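Local structure of RNA-dependent RNA Polymerase (Bombyx mori cytoplasmic polyhedrosis virus, 6TZ0) at residues G550-V555 and G635-G640; A356-I361 and K631-T636; N558-Y563 and S645-V650; K475-Q480 and R487-L492. The protein catalyses RNA-directed RNA synthesis, making plus strands in transcription and complementary minus strands in replication of the viral double-stranded genome. One frame throughout, in Å; residues are numbered along the deposited sequence.

Contact 1. Residues G550-V555 and G635-G640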
loop_
_atom_site.group_PDB
_atom_site.type_symbol
_atom_site.label_atom_id
_atom_site.label_comp_id
_atom_site.label_asym_id
_atom_site.label_seq_id
_atom_site.Cartn_x
_atom_site.Cartn_y
_atom_site.Cartn_z
ATOM N N GLY A 550 16.674 1.601 1.955
ATOM C CA GLY A 550 15.863 2.652 1.374
ATOM C C GLY A 550 15.634 2.506 -0.114
ATOM O O GLY A 550 16.172 3.285 -0.905
ATOM N N MET A 551 14.846 1.509 -0.510
ATOM C CA MET A 551 14.776 1.167 -1.924
ATOM C C MET A 551 13.843 2.093 -2.698
ATOM O O MET A 551 14.140 2.440 -3.844
ATOM C CB MET A 551 14.349 -0.290 -2.092
ATOM C CG MET A 551 14.510 -0.800 -3.509
ATOM S SD MET A 551 14.219 -2.558 -3.718
ATOM C CE MET A 551 14.511 -2.724 -5.475
ATOM N N ASP A 552 12.723 2.510 -2.094
ATOM C CA ASP A 552 11.772 3.367 -2.800
ATOM C C ASP A 552 12.339 4.748 -3.088
ATOM O O ASP A 552 11.977 5.364 -4.096
ATOM C CB ASP A 552 10.477 3.511 -2.007
ATOM C CG ASP A 552 9.602 2.295 -2.105
ATOM O OD1 ASP A 552 9.684 1.598 -3.134
ATOM O OD2 ASP A 552 8.817 2.042 -1.170
ATOM N N ALA A 553 13.220 5.248 -2.231
ATOM C CA ALA A 553 13.894 6.502 -2.512
ATOM C C ALA A 553 15.072 6.328 -3.454
ATOM O O ALA A 553 15.565 7.319 -3.999
ATOM C CB ALA A 553 14.363 7.149 -1.212
ATOM N N SER A 554 15.530 5.096 -3.666
ATOM C CA SER A 554 16.698 4.845 -4.500
ATOM C C SER A 554 16.355 4.600 -5.960
ATOM O O SER A 554 17.217 4.795 -6.819
ATOM C CB SER A 554 17.479 3.643 -3.969
ATOM O OG SER A 554 17.992 3.884 -2.676
ATOM N N VAL A 555 15.129 4.178 -6.258
ATOM C CA VAL A 555 14.721 3.909 -7.634
ATOM C C VAL A 555 14.561 5.243 -8.354
ATOM O O VAL A 555 13.632 6.001 -8.074
ATOM C CB VAL A 555 13.424 3.092 -7.684
ATOM C CG1 VAL A 555 12.942 2.920 -9.112
ATOM C CG2 VAL A 555 13.636 1.744 -7.044
ATOM N N GLY A 635 11.592 11.345 -8.330
ATOM C CA GLY A 635 12.522 10.243 -8.471
ATOM C C GLY A 635 12.499 9.301 -7.290
ATOM O O GLY A 635 13.507 8.670 -6.960
ATOM N N THR A 636 11.360 9.229 -6.627
ATOM C CA THR A 636 11.098 8.266 -5.577
ATOM C C THR A 636 10.268 7.165 -6.241
ATOM O O THR A 636 10.150 7.125 -7.467
ATOM C CB THR A 636 10.422 8.993 -4.405
ATOM O OG1 THR A 636 11.080 10.246 -4.218
ATOM C CG2 THR A 636 10.580 8.252 -3.079
ATOM N N TYR A 637 9.716 6.244 -5.463
ATOM C CA TYR A 637 8.704 5.363 -5.992
ATOM C C TYR A 637 7.471 5.487 -5.107
ATOM O O TYR A 637 7.600 5.428 -3.877
ATOM C CB TYR A 637 9.192 3.914 -6.038
ATOM C CG TYR A 637 8.370 3.075 -6.971
ATOM C CD1 TYR A 637 8.568 3.152 -8.341
ATOM C CD2 TYR A 637 7.369 2.243 -6.496
ATOM C CE1 TYR A 637 7.812 2.409 -9.207
ATOM C CE2 TYR A 637 6.607 1.496 -7.359
ATOM C CZ TYR A 637 6.832 1.583 -8.710
ATOM O OH TYR A 637 6.073 0.837 -9.573
ATOM N N PRO A 638 6.274 5.663 -5.684
ATOM C CA PRO A 638 5.142 6.179 -4.889
ATOM C C PRO A 638 4.622 5.223 -3.830
ATOM O O PRO A 638 4.166 5.680 -2.774
ATOM C CB PRO A 638 4.078 6.468 -5.957
ATOM C CG PRO A 638 4.839 6.617 -7.227
ATOM C CD PRO A 638 5.974 5.658 -7.124
ATOM N N SER A 639 4.622 3.922 -4.113
ATOM C CA SER A 639 4.365 2.826 -3.175
ATOM C C SER A 639 2.931 2.758 -2.646
ATOM O O SER A 639 2.600 1.851 -1.877
ATOM C CB SER A 639 5.362 2.861 -2.009
ATOM O OG SER A 639 5.132 1.789 -1.113
ATOM N N GLY A 640 2.070 3.676 -3.069
ATOM C CA GLY A 640 0.642 3.551 -2.867
ATOM C C GLY A 640 0.016 3.243 -4.206
ATOM O O GLY A 640 -1.122 3.612 -4.503
#
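Motif A and motif B of the polymerase active site meet where D552, in a short and weakly bonded helical turn, lies against T636, Y637 and S639 of the loop that leads to helix 644-665. The backbones come close, with the CA atoms of A553 and T636 4.5 Å apart. They share one weak hydrogen bond, Y637 N to D552 O, which is 2.8 Å long but bent to 118° at the hydrogen. T636 CG2 fills in beside it, 3.8 Å from A553 CA. The two carboxylate oxygens of D552 go to different neighbours: OD1 lies 3.7 Å from Y637 CB, and OD2 lies 3.6 Å from S639 CB. The carboxylate and the tyrosine ring are turned only 25° from one another, and the side chains cross obliquely. Three residues on, V555 CG1 is 4.4 Å from Y637 CD1, a loose apolar contact. H648, on helix 644-665, makes a weak hydrogen bond to D552 OD1 and sets its ring edge-to-face with Y637, a second link between the same two residues. G550 and D552 belong to the UTP-binding site, and the placing of the second motif A aspartate beside the serine of the motif B Ser-Gly is characteristic of the palm of RNA-dependent RNA polymerases.

Contact 2. Residues A356-I361 and K631-T636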
loop_
_atom_site.group_PDB
_atom_site.type_symbol
_atom_site.label_atom_id
_atom_site.label_comp_id
_atom_site.label_asym_id
_atom_site.label_seq_id
_atom_site.Cartn_x
_atom_site.Cartn_y
_atom_site.Cartn_z
ATOM N N ALA A 356 11.732 9.912 5.008
ATOM C CA ALA A 356 10.917 8.789 4.576
ATOM C C ALA A 356 10.769 8.721 3.064
ATOM O O ALA A 356 10.749 7.626 2.494
ATOM C CB ALA A 356 9.535 8.867 5.227
ATOM N N VAL A 357 10.670 9.869 2.393
ATOM C CA VAL A 357 10.206 9.911 1.015
ATOM C C VAL A 357 11.077 10.790 0.125
ATOM O O VAL A 357 10.793 10.926 -1.064
ATOM C CB VAL A 357 8.725 10.363 0.981
ATOM C CG1 VAL A 357 8.578 11.866 1.176
ATOM C CG2 VAL A 357 7.939 9.812 -0.216
ATOM N N PHE A 358 12.155 11.363 0.643
ATOM C CA PHE A 358 12.991 12.213 -0.199
ATOM C C PHE A 358 13.924 11.340 -1.034
ATOM O O PHE A 358 14.563 10.437 -0.490
ATOM C CB PHE A 358 13.809 13.184 0.649
ATOM C CG PHE A 358 14.417 14.319 -0.133
ATOM C CD1 PHE A 358 13.689 15.468 -0.383
ATOM C CD2 PHE A 358 15.693 14.223 -0.651
ATOM C CE1 PHE A 358 14.237 16.510 -1.104
ATOM C CE2 PHE A 358 16.235 15.252 -1.389
ATOM C CZ PHE A 358 15.509 16.398 -1.607
ATOM N N PRO A 359 14.044 11.590 -2.338
ATOM C CA PRO A 359 14.828 10.695 -3.196
ATOM C C PRO A 359 16.325 10.871 -3.004
ATOM O O PRO A 359 16.800 11.908 -2.543
ATOM C CB PRO A 359 14.409 11.112 -4.606
ATOM C CG PRO A 359 14.032 12.521 -4.464
ATOM C CD PRO A 359 13.408 12.665 -3.115
ATOM N N ARG A 360 17.075 9.844 -3.389
ATOM C CA ARG A 360 18.520 9.876 -3.234
ATOM C C ARG A 360 19.205 9.048 -4.310
ATOM O O ARG A 360 18.584 8.208 -4.960
ATOM C CB ARG A 360 18.933 9.390 -1.851
ATOM C CG ARG A 360 18.562 7.969 -1.537
ATOM C CD ARG A 360 19.059 7.668 -0.148
ATOM N NE ARG A 360 18.833 6.293 0.262
ATOM C CZ ARG A 360 19.306 5.786 1.391
ATOM N NH1 ARG A 360 20.032 6.546 2.197
ATOM N NH2 ARG A 360 19.070 4.524 1.710
ATOM N N ILE A 361 20.463 9.401 -4.558
ATOM C CA ILE A 361 21.294 8.776 -5.576
ATOM C C ILE A 361 22.493 8.088 -4.951
ATOM O O ILE A 361 23.265 8.714 -4.234
ATOM C CB ILE A 361 21.831 9.840 -6.549
ATOM C CG1 ILE A 361 20.812 10.127 -7.647
ATOM C CG2 ILE A 361 23.158 9.403 -7.143
ATOM C CD1 ILE A 361 20.781 11.577 -8.065
ATOM N N LYS A 631 5.621 20.081 -1.379
ATOM C CA LYS A 631 5.835 19.115 -2.442
ATOM C C LYS A 631 7.173 18.420 -2.240
ATOM O O LYS A 631 8.002 18.862 -1.448
ATOM C CB LYS A 631 5.765 19.803 -3.806
ATOM C CG LYS A 631 4.385 20.366 -4.074
ATOM C CD LYS A 631 4.314 21.139 -5.358
ATOM C CE LYS A 631 5.013 22.476 -5.249
ATOM N NZ LYS A 631 4.303 23.391 -4.321
ATOM N N ASN A 632 7.360 17.305 -2.930
ATOM C CA ASN A 632 8.575 16.517 -2.814
ATOM C C ASN A 632 9.410 16.667 -4.082
ATOM O O ASN A 632 8.915 17.079 -5.126
ATOM C CB ASN A 632 8.213 15.049 -2.577
ATOM C CG ASN A 632 9.383 14.221 -2.110
ATOM O OD1 ASN A 632 10.478 14.731 -1.908
ATOM N ND2 ASN A 632 9.167 12.926 -1.973
ATOM N N ALA A 633 10.693 16.338 -3.981
ATOM C CA ALA A 633 11.476 16.165 -5.191
ATOM C C ALA A 633 11.085 14.859 -5.880
ATOM O O ALA A 633 10.464 13.976 -5.286
ATOM C CB ALA A 633 12.969 16.185 -4.884
ATOM N N GLU A 634 11.452 14.744 -7.147
ATOM C CA GLU A 634 10.970 13.659 -7.986
ATOM C C GLU A 634 12.036 12.574 -8.102
ATOM O O GLU A 634 13.229 12.834 -7.955
ATOM C CB GLU A 634 10.574 14.205 -9.362
ATOM C CG GLU A 634 9.574 13.363 -10.151
ATOM C CD GLU A 634 10.234 12.332 -11.032
ATOM O OE1 GLU A 634 11.374 12.587 -11.469
ATOM O OE2 GLU A 634 9.628 11.268 -11.286
ATOM N N GLY A 635 11.592 11.345 -8.330
ATOM C CA GLY A 635 12.522 10.243 -8.471
ATOM C C GLY A 635 12.499 9.301 -7.290
ATOM O O GLY A 635 13.507 8.670 -6.960
ATOM N N THR A 636 11.360 9.229 -6.627
ATOM C CA THR A 636 11.098 8.266 -5.577
ATOM C C THR A 636 10.268 7.165 -6.241
ATOM O O THR A 636 10.150 7.125 -7.467
ATOM C CB THR A 636 10.422 8.993 -4.405
ATOM O OG1 THR A 636 11.080 10.246 -4.218
ATOM C CG2 THR A 636 10.580 8.252 -3.079
#
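This is a buried loop-to-loop contact in which the first residues beyond helix 349-356, V357 to P359, fit into the curve of N632 to T636 beyond strand 628-631. Its polar centre is V357 O, held by two side-chain donors that approach from opposite faces of the carbonyl plane. N632 ND2 gives the shorter bond, 2.7 Å to V357 O and 162° at the hydrogen; V357 O lies in the plane of the amide, although the nitrogen itself stands well above the carbonyl plane. T636 OG1 donates the other bond, at 3.2 Å to V357 O. With CG of N632 anti to its own backbone N (chi1 -166°), the amide extends across to V357, while its OD1 comes within 3.6 Å of F358 CD1 and accepts a weak bond from A633 N. Apolar atoms complete the fit: A633 CB meets P359 CG at 3.8 Å and F358 CE1 at 4.0 Å, and P359 CB lies 3.5 Å from G635 O. F358 packs on R469 and A633 on D495 of viral structural protein 4, another chain. The contact joins the end of helix 349-356 to the loop after strand 628-631, and N632 packs on T620 of strand 620-624.

Contact 3. Residues N558-Y563 and S645-V650; sequences NTKDIY and STHHTV
Y563 on helix 557-573 and H647 on helix 644-665 mark the point where the two backbones come nearest, their CA atoms 6.9 Å apart. The local axes pass 10.4 Å from each other and cross at 83°, almost perpendicular, so the contact is compact and rests on a few large side chains.

Y563 swings its ring away from its own backbone N (chi1 -176°) and across the gap, so that one ring face meets H647. H647 then covers that face in two ways. Its CA sits over the face, near the ring normal and 4.3 Å from the centroid, as a CH-pi contact, while the imidazole presents its edge to the same face in an offset edge-to-face pair. The ring centroids are 5.0 Å apart, with planes at 63°. The leading imidazole atom is CD2, 3.5 Å from Y563 CB. V650 approaches from another direction: its CG1 lies in the tyrosine plane at the rim, 3.7 Å from Y563 CE1. K560 adds its aliphatic part, CD standing 3.9 Å from H647 NE2, while its NZ makes a long, weak ion pair with E612.

The polar ends are served from outside the pair of helices. Y563 OH is hydrogen-bonded to P503 O, and T646 OG1 makes a weak bond to D643 O. H647 also stacks on Y637 of the motif B loop. With no hydrogen bond between the two segments, cohesion here comes from aromatic and apolar packing, and the tyrosine hydroxyl's outside bond probably helps fix the ring's position.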
loop_
_atom_site.group_PDB
_atom_site.type_symbol
_atom_site.label_atom_id
_atom_site.label_comp_id
_atom_site.label_asym_id
_atom_site.label_seq_id
_atom_site.Cartn_x
_atom_site.Cartn_y
_atom_site.Cartn_z
ATOM N N ASN A 558 15.431 6.407 -14.451
ATOM C CA ASN A 558 16.096 5.438 -15.305
ATOM C C ASN A 558 16.016 4.027 -14.737
ATOM O O ASN A 558 16.034 3.056 -15.498
ATOM C CB ASN A 558 17.547 5.846 -15.502
ATOM C CG ASN A 558 17.685 7.117 -16.290
ATOM O OD1 ASN A 558 16.955 7.343 -17.239
ATOM N ND2 ASN A 558 18.634 7.954 -15.907
ATOM N N THR A 559 15.939 3.888 -13.414
ATOM C CA THR A 559 15.757 2.568 -12.828
ATOM C C THR A 559 14.353 2.043 -13.101
ATOM O O THR A 559 14.166 0.838 -13.311
ATOM C CB THR A 559 16.049 2.631 -11.329
ATOM O OG1 THR A 559 17.353 3.178 -11.132
ATOM C CG2 THR A 559 16.030 1.253 -10.707
ATOM N N LYS A 560 13.364 2.940 -13.137
ATOM C CA LYS A 560 12.017 2.578 -13.565
ATOM C C LYS A 560 11.996 2.129 -15.021
ATOM O O LYS A 560 11.211 1.245 -15.395
ATOM C CB LYS A 560 11.087 3.770 -13.344
ATOM C CG LYS A 560 9.673 3.590 -13.839
ATOM C CD LYS A 560 8.892 2.618 -13.002
ATOM C CE LYS A 560 7.562 2.333 -13.659
ATOM N NZ LYS A 560 6.774 3.571 -13.826
ATOM N N ASP A 561 12.887 2.687 -15.842
ATOM C CA ASP A 561 12.921 2.311 -17.252
ATOM C C ASP A 561 13.344 0.853 -17.483
ATOM O O ASP A 561 12.974 0.284 -18.512
ATOM C CB ASP A 561 13.847 3.263 -18.001
ATOM C CG ASP A 561 13.475 3.412 -19.457
ATOM O OD1 ASP A 561 12.496 2.782 -19.901
ATOM O OD2 ASP A 561 14.149 4.188 -20.160
ATOM N N ILE A 562 14.049 0.223 -16.532
ATOM C CA ILE A 562 14.440 -1.185 -16.672
ATOM C C ILE A 562 13.210 -2.088 -16.667
ATOM O O ILE A 562 13.065 -2.979 -17.511
ATOM C CB ILE A 562 15.429 -1.589 -15.561
ATOM C CG1 ILE A 562 16.727 -0.797 -15.659
ATOM C CG2 ILE A 562 15.747 -3.075 -15.619
ATOM C CD1 ILE A 562 17.666 -1.021 -14.512
ATOM N N TYR A 563 12.305 -1.866 -15.715
ATOM C CA TYR A 563 11.030 -2.571 -15.693
ATOM C C TYR A 563 10.139 -2.142 -16.850
ATOM O O TYR A 563 9.341 -2.948 -17.346
ATOM C CB TYR A 563 10.353 -2.312 -14.349
ATOM C CG TYR A 563 9.055 -3.038 -14.071
ATOM C CD1 TYR A 563 9.052 -4.375 -13.705
ATOM C CD2 TYR A 563 7.838 -2.374 -14.133
ATOM C CE1 TYR A 563 7.873 -5.034 -13.432
ATOM C CE2 TYR A 563 6.657 -3.032 -13.862
ATOM C CZ TYR A 563 6.683 -4.360 -13.516
ATOM O OH TYR A 563 5.510 -5.015 -13.247
ATOM N N SER A 645 4.851 -3.562 -5.289
ATOM C CA SER A 645 5.627 -4.703 -4.829
ATOM C C SER A 645 6.157 -5.520 -5.995
ATOM O O SER A 645 7.289 -6.029 -5.934
ATOM C CB SER A 645 4.769 -5.568 -3.907
ATOM O OG SER A 645 5.462 -6.725 -3.485
ATOM N N THR A 646 5.367 -5.621 -7.068
ATOM C CA THR A 646 5.771 -6.389 -8.235
ATOM C C THR A 646 6.958 -5.768 -8.942
ATOM O O THR A 646 7.778 -6.506 -9.485
ATOM C CB THR A 646 4.620 -6.528 -9.227
ATOM O OG1 THR A 646 4.266 -5.239 -9.733
ATOM C CG2 THR A 646 3.414 -7.140 -8.559
ATOM N N HIS A 647 7.070 -4.438 -8.924
ATOM C CA HIS A 647 8.210 -3.768 -9.542
ATOM C C HIS A 647 9.520 -4.183 -8.895
ATOM O O HIS A 647 10.450 -4.625 -9.583
ATOM C CB HIS A 647 8.046 -2.256 -9.456
ATOM C CG HIS A 647 9.197 -1.493 -10.030
ATOM N ND1 HIS A 647 10.313 -1.163 -9.295
ATOM C CD2 HIS A 647 9.403 -0.994 -11.267
ATOM C CE1 HIS A 647 11.161 -0.500 -10.058
ATOM N NE2 HIS A 647 10.633 -0.382 -11.260
ATOM N N HIS A 648 9.603 -4.065 -7.569
ATOM C CA HIS A 648 10.837 -4.395 -6.871
ATOM C C HIS A 648 11.124 -5.886 -6.926
ATOM O O HIS A 648 12.284 -6.280 -7.082
ATOM C CB HIS A 648 10.771 -3.916 -5.423
ATOM C CG HIS A 648 10.524 -2.447 -5.287
ATOM N ND1 HIS A 648 11.418 -1.496 -5.722
ATOM C CD2 HIS A 648 9.507 -1.766 -4.717
ATOM C CE1 HIS A 648 10.951 -0.290 -5.458
ATOM N NE2 HIS A 648 9.790 -0.427 -4.848
ATOM N N THR A 649 10.077 -6.721 -6.884
ATOM C CA THR A 649 10.270 -8.166 -6.966
ATOM C C THR A 649 10.822 -8.582 -8.327
ATOM O O THR A 649 11.809 -9.330 -8.405
ATOM C CB THR A 649 8.950 -8.874 -6.693
ATOM O OG1 THR A 649 8.458 -8.481 -5.411
ATOM C CG2 THR A 649 9.156 -10.365 -6.702
ATOM N N VAL A 650 10.206 -8.084 -9.409
ATOM C CA VAL A 650 10.642 -8.404 -10.764
ATOM C C VAL A 650 12.049 -7.888 -11.020
ATOM O O VAL A 650 12.898 -8.616 -11.549
ATOM C CB VAL A 650 9.630 -7.854 -11.786
ATOM C CG1 VAL A 650 10.202 -7.856 -13.177
ATOM C CG2 VAL A 650 8.380 -8.705 -11.790
#

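Contact 4. Residues K475-Q480 and R487-L492; sequences KLVERQ and RAISGL
The side chains of R479 and R487 run side by side in the same direction, but their guanidinium planes are turned 78° from each other. R479 CD sits at the edge of the R487 group, near its plane, and the extended chains run alongside each other with R479 CD 4.1 Å from R487 CD. The two NE atoms, R479 NE and R487 NE, are 4.7 Å apart. R485, which binds UTP, is close by, consistent with a basic surface that faces nucleotide.

Beyond the arginines the backbones pair as an antiparallel hairpin, with local strand directions 140° apart. V477 and I489 form one hydrogen-bonded pair: V477 N to I489 O is 2.9 Å and I489 N to V477 O is 2.8 Å. K475 and G491 form the other, with K475 N to G491 O at 2.7 Å and G491 N to K475 O at 2.8 Å, the latter nearly straight at 169°. L476 and S490 are the non-hydrogen-bonded pair between them. V477 CG1 packs on I489 CG2 at 3.7 Å on one face of the sheet. L476, whose side chain is on the other face, places CD2 3.7 Å from A488 CB.

Strand 489-491 is outermost in a mixed four-stranded sheet; strand 474-477 lies between it and the parallel strand 620-624, with 628-631 at the far edge. L476 rests on T620 and Y622 of strand 620-624 and on L353 of helix 349-356, while S490 OG is hydrogen-bonded to P638 O in the loop before helix 644-665.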
loop_
_atom_site.group_PDB
_atom_site.type_symbol
_atom_site.label_atom_id
_atom_site.label_comp_id
_atom_site.label_asym_id
_atom_site.label_seq_id
_atom_site.Cartn_x
_atom_site.Cartn_y
_atom_site.Cartn_z
ATOM N N LYS A 475 -1.435 12.537 -3.182
ATOM C CA LYS A 475 -1.585 12.830 -1.767
ATOM C C LYS A 475 -0.588 12.032 -0.935
ATOM O O LYS A 475 -0.055 11.010 -1.364
ATOM C CB LYS A 475 -3.008 12.523 -1.308
ATOM C CG LYS A 475 -4.066 13.293 -2.067
ATOM C CD LYS A 475 -3.922 14.784 -1.868
ATOM C CE LYS A 475 -4.336 15.187 -0.468
ATOM N NZ LYS A 475 -4.274 16.661 -0.278
ATOM N N LEU A 476 -0.346 12.519 0.275
ATOM C CA LEU A 476 0.581 11.907 1.213
ATOM C C LEU A 476 -0.158 11.599 2.507
ATOM O O LEU A 476 -0.907 12.437 3.018
ATOM C CB LEU A 476 1.771 12.838 1.471
ATOM C CG LEU A 476 3.023 12.362 2.205
ATOM C CD1 LEU A 476 4.212 13.111 1.657
ATOM C CD2 LEU A 476 2.939 12.592 3.705
ATOM N N VAL A 477 0.051 10.402 3.039
ATOM C CA VAL A 477 -0.542 10.005 4.311
ATOM C C VAL A 477 0.482 9.174 5.078
ATOM O O VAL A 477 1.206 8.359 4.500
ATOM C CB VAL A 477 -1.894 9.276 4.097
ATOM C CG1 VAL A 477 -1.750 8.046 3.210
ATOM C CG2 VAL A 477 -2.552 8.914 5.422
ATOM N N GLU A 478 0.592 9.429 6.375
ATOM C CA GLU A 478 1.679 8.873 7.157
ATOM C C GLU A 478 1.286 7.524 7.760
ATOM O O GLU A 478 0.174 7.027 7.572
ATOM C CB GLU A 478 2.118 9.898 8.201
ATOM C CG GLU A 478 1.005 10.425 9.083
ATOM C CD GLU A 478 0.811 9.576 10.304
ATOM O OE1 GLU A 478 1.747 8.820 10.613
ATOM O OE2 GLU A 478 -0.259 9.653 10.946
ATOM N N ARG A 479 2.217 6.919 8.496
ATOM C CA ARG A 479 2.052 5.569 9.014
ATOM C C ARG A 479 2.715 5.487 10.387
ATOM O O ARG A 479 3.525 6.336 10.756
ATOM C CB ARG A 479 2.648 4.546 8.023
ATOM C CG ARG A 479 2.338 3.080 8.284
ATOM C CD ARG A 479 2.910 2.157 7.230
ATOM N NE ARG A 479 2.735 0.759 7.613
ATOM C CZ ARG A 479 1.632 0.054 7.388
ATOM N NH1 ARG A 479 0.594 0.613 6.780
ATOM N NH2 ARG A 479 1.561 -1.211 7.775
ATOM N N GLN A 480 2.313 4.502 11.179
ATOM C CA GLN A 480 3.066 4.081 12.349
ATOM C C GLN A 480 3.396 2.605 12.244
ATOM O O GLN A 480 2.573 1.809 11.784
ATOM C CB GLN A 480 2.305 4.296 13.657
ATOM C CG GLN A 480 2.400 5.655 14.293
ATOM C CD GLN A 480 1.600 6.705 13.585
ATOM O OE1 GLN A 480 2.137 7.713 13.154
ATOM N NE2 GLN A 480 0.298 6.480 13.466
ATOM N N ARG A 487 7.448 6.577 7.723
ATOM C CA ARG A 487 7.105 5.889 6.465
ATOM C C ARG A 487 5.832 6.465 5.821
ATOM O O ARG A 487 4.744 5.887 5.874
ATOM C CB ARG A 487 7.005 4.374 6.702
ATOM C CG ARG A 487 6.809 3.492 5.474
ATOM C CD ARG A 487 6.786 2.030 5.874
ATOM N NE ARG A 487 6.407 1.158 4.767
ATOM C CZ ARG A 487 7.252 0.692 3.856
ATOM N NH1 ARG A 487 6.817 -0.102 2.889
ATOM N NH2 ARG A 487 8.534 1.024 3.907
ATOM N N ALA A 488 5.979 7.680 5.299
ATOM C CA ALA A 488 4.897 8.328 4.564
ATOM C C ALA A 488 4.543 7.562 3.291
ATOM O O ALA A 488 5.383 7.385 2.405
ATOM C CB ALA A 488 5.298 9.758 4.212
ATOM N N ILE A 489 3.288 7.127 3.191
ATOM C CA ILE A 489 2.803 6.352 2.053
ATOM C C ILE A 489 1.912 7.247 1.192
ATOM O O ILE A 489 1.239 8.150 1.699
ATOM C CB ILE A 489 2.082 5.067 2.528
ATOM C CG1 ILE A 489 1.894 4.081 1.383
ATOM C CG2 ILE A 489 0.759 5.339 3.219
ATOM C CD1 ILE A 489 3.187 3.540 0.898
ATOM N N SER A 490 1.948 7.036 -0.119
ATOM C CA SER A 490 1.249 7.926 -1.033
ATOM C C SER A 490 -0.150 7.419 -1.342
ATOM O O SER A 490 -0.440 6.226 -1.252
ATOM C CB SER A 490 2.014 8.087 -2.343
ATOM O OG SER A 490 1.991 6.888 -3.089
ATOM N N GLY A 491 -1.017 8.353 -1.711
ATOM C CA GLY A 491 -2.358 8.025 -2.136
ATOM C C GLY A 491 -2.714 8.808 -3.378
ATOM O O GLY A 491 -2.433 10.004 -3.464
ATOM N N LEU A 492 -3.326 8.148 -4.347
ATOM C CA LEU A 492 -3.626 8.758 -5.628
ATOM C C LEU A 492 -4.994 8.306 -6.109
ATOM O O LEU A 492 -5.515 7.277 -5.681
ATOM C CB LEU A 492 -2.510 8.448 -6.635
ATOM C CG LEU A 492 -1.899 7.042 -6.610
ATOM C CD1 LEU A 492 -2.657 6.043 -7.424
ATOM C CD2 LEU A 492 -0.459 7.102 -7.072
#

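From the N terminus, 356-361 opens contact 2, whose long loop returns at 631-636. Nested inside it, contact 4 closes a short hairpin after a six-residue connection. Next, 550-555 opens contact 1 and 558-563 opens contact 3; these close in the same order, at 635-640 and 645-650, so contacts 1 and 3 cross, as do 2 and 3. Contacts 1 and 2 share G635 and T636, and A553 O probably bonds to R360 N. H648 joins contact 1 to contact 3, and S490 joins contact 4 to contact 1. The motif B loop and helix 644-665 thereby gather motif A, the hairpin and the loop after helix 349-356.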